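Local coordinates for hypothetical protein (PDB 2IGS) that is of unknown function, though its mostly helical DUF3218 fold, placed in the lysozyme clan, suggests a distant relation to lysozyme-like proteins, at residues V154-A166 against A175-A187. Residues are numbered along the deposited sequence; the frame is centred on the assembly and turned at random.
Sequences VNLRTLTPGTWQA and ALVGPGVGLRLDA
V181 lies against W164 and L159. It is the second residue of a type II beta turn, G180 to L183, which follows helix 171-177 and overlaps the end of the short 3-10 segment 178-180. The turn packs on the loop between strand 154-155 and helix 161-165, in a mostly helical fold of the lysozyme clan. One methyl of V181, CG2, sits over a face of the indole in a CH-pi contact, 4.0 Å from the centroid of the six-membered ring of W164. The other, CG1, turns to the backbone and meets L159 O at 3.4 Å. K174 makes a cation-pi contact with the same indole. The ring also reaches the backbone of 175-187, where W164 CZ2 lies 3.4 Å from G178 CA.

The inner side is tight. L156 CD2 presses on V177 CG1 at 3.4 Å, and the two side chains cross at about a right angle. I197 of helix 190-200 and L209 of helix 203-216 touch L156 and V177 respectively, so the pair also meets these two helices.

The outer side is looser and more polar. In one of two modelled conformers, R184 sets its guanidinium plane 18° from that of R157, so this stacking is not certain. R157 NH2 forms a salt bridge with E145, which probably eases the closeness of the two positive charges. The R157 chain bends at chi2 (69°), bringing CD to 3.5 Å from L183 O.

Between the two sides, G182 N donates a nearly straight hydrogen bond (176°) to L156 O at 2.7 Å, from above the carbonyl plane.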
loop_
_atom_site.group_PDB
_atom_site.type_symbol
_atom_site.label_atom_id
_atom_site.label_comp_id
_atom_site.label_asym_id
_atom_site.label_seq_id
_atom_site.Cartn_x
_atom_site.Cartn_y
_atom_site.Cartn_z
ATOM N N VAL F 154 -21.250 -12.179 23.232
ATOM C CA VAL F 154 -20.500 -13.121 24.112
ATOM C C VAL F 154 -20.353 -14.514 23.471
ATOM O O VAL F 154 -21.192 -15.398 23.624
ATOM C CB VAL F 154 -21.048 -13.222 25.577
ATOM C CG1 VAL F 154 -20.063 -14.012 26.480
ATOM C CG2 VAL F 154 -21.290 -11.863 26.143
ATOM N N ASN F 155 -19.239 -14.700 22.786
ATOM C CA ASN F 155 -18.961 -15.910 22.046
ATOM C C ASN F 155 -18.273 -16.939 22.929
ATOM O O ASN F 155 -17.042 -16.935 23.098
ATOM C CB ASN F 155 -18.096 -15.571 20.826
ATOM C CG ASN F 155 -18.150 -16.659 19.747
ATOM O OD1 ASN F 155 -18.206 -17.860 20.044
ATOM N ND2 ASN F 155 -18.135 -16.238 18.492
ATOM N N LEU F 156 -19.078 -17.835 23.482
ATOM C CA LEU F 156 -18.589 -18.786 24.453
ATOM C C LEU F 156 -17.734 -19.885 23.798
ATOM O O LEU F 156 -16.801 -20.382 24.417
ATOM C CB LEU F 156 -19.767 -19.371 25.262
ATOM C CG LEU F 156 -20.583 -18.451 26.179
ATOM C CD1 LEU F 156 -21.667 -19.266 26.890
ATOM C CD2 LEU F 156 -19.707 -17.748 27.197
ATOM N N ARG F 157 -18.065 -20.233 22.555
ATOM C CA ARG F 157 -17.388 -21.260 21.761
ATOM C C ARG F 157 -15.931 -20.914 21.539
ATOM O O ARG F 157 -15.042 -21.762 21.525
ATOM C CB ARG F 157 -18.060 -21.378 20.391
ATOM C CG ARG F 157 -17.329 -22.265 19.373
ATOM C CD ARG F 157 -17.385 -23.727 19.776
ATOM N NE ARG F 157 -16.664 -24.591 18.847
ATOM C CZ ARG F 157 -15.353 -24.814 18.901
ATOM N NH1 ARG F 157 -14.612 -24.230 19.838
ATOM N NH2 ARG F 157 -14.772 -25.610 18.012
ATOM N N THR F 158 -15.717 -19.624 21.392
ATOM C CA THR F 158 -14.473 -19.095 20.969
ATOM C C THR F 158 -13.648 -18.608 22.173
ATOM O O THR F 158 -12.432 -18.426 22.079
ATOM C CB THR F 158 -14.832 -18.010 19.953
ATOM O OG1 THR F 158 -14.403 -18.429 18.653
ATOM C CG2 THR F 158 -14.326 -16.649 20.324
ATOM N N LEU F 159 -14.326 -18.412 23.297
ATOM C CA LEU F 159 -13.711 -17.906 24.510
ATOM C C LEU F 159 -12.687 -18.883 25.084
ATOM O O LEU F 159 -12.921 -20.093 25.178
ATOM C CB LEU F 159 -14.804 -17.583 25.531
ATOM C CG LEU F 159 -14.474 -17.169 26.948
ATOM C CD1 LEU F 159 -13.544 -15.990 26.929
ATOM C CD2 LEU F 159 -15.771 -16.825 27.602
ATOM N N THR F 160 -11.537 -18.342 25.454
ATOM C CA THR F 160 -10.415 -19.143 25.936
ATOM C C THR F 160 -10.608 -19.464 27.428
ATOM O O THR F 160 -11.086 -18.597 28.182
ATOM C CB THR F 160 -9.119 -18.347 25.695
ATOM O OG1 THR F 160 -8.755 -18.415 24.306
ATOM C CG2 THR F 160 -7.995 -18.860 26.529
ATOM N N PRO F 161 -10.245 -20.701 27.874
ATOM C CA PRO F 161 -10.329 -21.025 29.306
ATOM C C PRO F 161 -9.515 -20.055 30.169
ATOM O O PRO F 161 -9.878 -19.806 31.322
ATOM C CB PRO F 161 -9.732 -22.441 29.393
ATOM C CG PRO F 161 -8.940 -22.618 28.134
ATOM C CD PRO F 161 -9.736 -21.852 27.103
ATOM N N GLY F 162 -8.438 -19.513 29.603
ATOM C CA GLY F 162 -7.608 -18.515 30.275
ATOM C C GLY F 162 -8.264 -17.154 30.415
ATOM O O GLY F 162 -8.341 -16.602 31.513
ATOM N N THR F 163 -8.732 -16.602 29.300
ATOM C CA THR F 163 -9.396 -15.288 29.306
ATOM C C THR F 163 -10.746 -15.332 30.025
ATOM O O THR F 163 -11.223 -14.306 30.506
ATOM C CB THR F 163 -9.471 -14.641 27.890
ATOM O OG1 THR F 163 -10.760 -14.057 27.664
ATOM C CG2 THR F 163 -9.217 -15.658 26.861
ATOM N N TRP F 164 -11.321 -16.530 30.120
ATOM C CA TRP F 164 -12.468 -16.794 30.983
ATOM C C TRP F 164 -12.118 -16.628 32.467
ATOM O O TRP F 164 -12.870 -16.007 33.226
ATOM C CB TRP F 164 -13.011 -18.193 30.713
ATOM C CG TRP F 164 -13.941 -18.705 31.756
ATOM C CD1 TRP F 164 -13.668 -19.653 32.688
ATOM C CD2 TRP F 164 -15.300 -18.307 31.974
ATOM N NE1 TRP F 164 -14.766 -19.879 33.469
ATOM C CE2 TRP F 164 -15.786 -19.068 33.053
ATOM C CE3 TRP F 164 -16.156 -17.387 31.359
ATOM C CZ2 TRP F 164 -17.084 -18.938 33.540
ATOM C CZ3 TRP F 164 -17.456 -17.264 31.845
ATOM C CH2 TRP F 164 -17.902 -18.034 32.928
ATOM N N GLN F 165 -10.977 -17.192 32.862
ATOM C CA GLN F 165 -10.469 -17.087 34.233
ATOM C C GLN F 165 -10.199 -15.625 34.601
ATOM O O GLN F 165 -10.379 -15.224 35.759
ATOM C CB GLN F 165 -9.180 -17.908 34.402
ATOM C CG GLN F 165 -9.343 -19.432 34.352
ATOM C CD GLN F 165 -8.010 -20.171 34.444
ATOM O OE1 GLN F 165 -7.164 -19.852 35.281
ATOM N NE2 GLN F 165 -7.822 -21.165 33.582
ATOM N N ALA F 166 -9.778 -14.843 33.604
ATOM C CA ALA F 166 -9.427 -13.426 33.781
ATOM C C ALA F 166 -10.639 -12.471 33.845
ATOM O O ALA F 166 -10.478 -11.277 34.143
ATOM C CB ALA F 166 -8.487 -12.984 32.676
ATOM N N ALA F 175 -20.684 -19.799 37.283
ATOM C CA ALA F 175 -21.132 -21.190 37.384
ATOM C C ALA F 175 -22.125 -21.600 36.287
ATOM O O ALA F 175 -22.142 -22.760 35.841
ATOM C CB ALA F 175 -21.734 -21.455 38.772
ATOM N N LEU F 176 -22.957 -20.648 35.877
ATOM C CA LEU F 176 -23.979 -20.855 34.847
ATOM C C LEU F 176 -23.393 -20.966 33.447
ATOM O O LEU F 176 -23.849 -21.752 32.629
ATOM C CB LEU F 176 -24.972 -19.685 34.877
ATOM C CG LEU F 176 -26.097 -19.619 33.840
ATOM C CD1 LEU F 176 -27.246 -20.578 34.162
ATOM C CD2 LEU F 176 -26.584 -18.202 33.765
ATOM N N VAL F 177 -22.374 -20.161 33.177
ATOM C CA VAL F 177 -21.912 -19.940 31.814
ATOM C C VAL F 177 -20.631 -20.712 31.499
ATOM O O VAL F 177 -20.359 -21.028 30.332
ATOM C CB VAL F 177 -21.767 -18.421 31.572
ATOM C CG1 VAL F 177 -20.992 -18.139 30.349
ATOM C CG2 VAL F 177 -23.143 -17.802 31.473
ATOM N N GLY F 178 -19.872 -21.041 32.549
ATOM C CA GLY F 178 -18.615 -21.775 32.444
ATOM C C GLY F 178 -18.672 -23.064 31.651
ATOM O O GLY F 178 -17.749 -23.345 30.892
ATOM N N PRO F 179 -19.739 -23.876 31.842
ATOM C CA PRO F 179 -19.905 -25.124 31.082
ATOM C C PRO F 179 -20.003 -24.982 29.551
ATOM O O PRO F 179 -19.703 -25.936 28.812
ATOM C CB PRO F 179 -21.207 -25.721 31.669
ATOM C CG PRO F 179 -21.285 -25.147 33.031
ATOM C CD PRO F 179 -20.818 -23.722 32.839
ATOM N N GLY F 180 -20.417 -23.816 29.082
ATOM C CA GLY F 180 -20.469 -23.541 27.636
ATOM C C GLY F 180 -19.153 -23.098 27.010
ATOM O O GLY F 180 -19.025 -23.101 25.796
ATOM N N VAL F 181 -18.160 -22.735 27.824
ATOM C CA VAL F 181 -16.897 -22.192 27.295
ATOM C C VAL F 181 -16.232 -23.221 26.385
ATOM O O VAL F 181 -15.875 -24.297 26.821
ATOM C CB VAL F 181 -15.928 -21.730 28.421
ATOM C CG1 VAL F 181 -14.568 -21.295 27.853
ATOM C CG2 VAL F 181 -16.543 -20.596 29.238
ATOM N N GLY F 182 -16.068 -22.874 25.113
ATOM C CA GLY F 182 -15.478 -23.791 24.130
ATOM C C GLY F 182 -16.342 -24.966 23.705
ATOM O O GLY F 182 -15.894 -25.822 22.959
ATOM N N LEU F 183 -17.601 -25.007 24.140
ATOM C CA LEU F 183 -18.423 -26.199 23.881
ATOM C C LEU F 183 -18.954 -26.263 22.436
ATOM O O LEU F 183 -19.583 -25.308 21.957
ATOM C CB LEU F 183 -19.541 -26.328 24.928
ATOM C CG LEU F 183 -20.236 -27.694 24.997
ATOM C CD1 LEU F 183 -19.370 -28.688 25.726
ATOM C CD2 LEU F 183 -21.591 -27.554 25.701
ATOM N N ARG F 184 -18.672 -27.372 21.744
ATOM C CA ARG F 184 -19.149 -27.602 20.365
ATOM C C ARG F 184 -20.600 -28.098 20.380
ATOM O O ARG F 184 -21.018 -28.757 21.328
ATOM C CB ARG F 184 -18.225 -28.580 19.606
ATOM C CG ARG F 184 -16.877 -27.966 19.198
ATOM C CD ARG F 184 -15.736 -28.972 18.947
ATOM N NE ARG F 184 -14.447 -28.366 19.308
ATOM C CZ ARG F 184 -13.255 -28.679 18.792
ATOM N NH1 ARG F 184 -13.131 -29.606 17.853
ATOM N NH2 ARG F 184 -12.174 -28.043 19.218
ATOM N N LEU F 185 -21.365 -27.778 19.336
ATOM C CA LEU F 185 -22.804 -28.101 19.302
ATOM C C LEU F 185 -23.146 -29.604 19.216
ATOM O O LEU F 185 -24.297 -30.002 19.452
ATOM C CB LEU F 185 -23.571 -27.274 18.270
ATOM C CG LEU F 185 -23.283 -27.387 16.780
ATOM C CD1 LEU F 185 -23.471 -28.814 16.252
ATOM C CD2 LEU F 185 -24.195 -26.442 16.056
ATOM N N ASP F 186 -22.160 -30.433 18.890
ATOM C CA ASP F 186 -22.380 -31.869 18.865
ATOM C C ASP F 186 -21.926 -32.555 20.158
ATOM O O ASP F 186 -21.976 -33.776 20.254
ATOM C CB ASP F 186 -21.775 -32.520 17.604
ATOM C CG ASP F 186 -20.260 -32.309 17.470
ATOM O OD1 ASP F 186 -19.611 -31.759 18.389
ATOM O OD2 ASP F 186 -19.707 -32.721 16.421
ATOM N N ALA F 187 -21.517 -31.766 21.153
ATOM C CA ALA F 187 -21.225 -32.284 22.490
ATOM C C ALA F 187 -22.462 -32.894 23.167
ATOM O O ALA F 187 -23.581 -32.409 22.966
ATOM C CB ALA F 187 -20.609 -31.197 23.381
#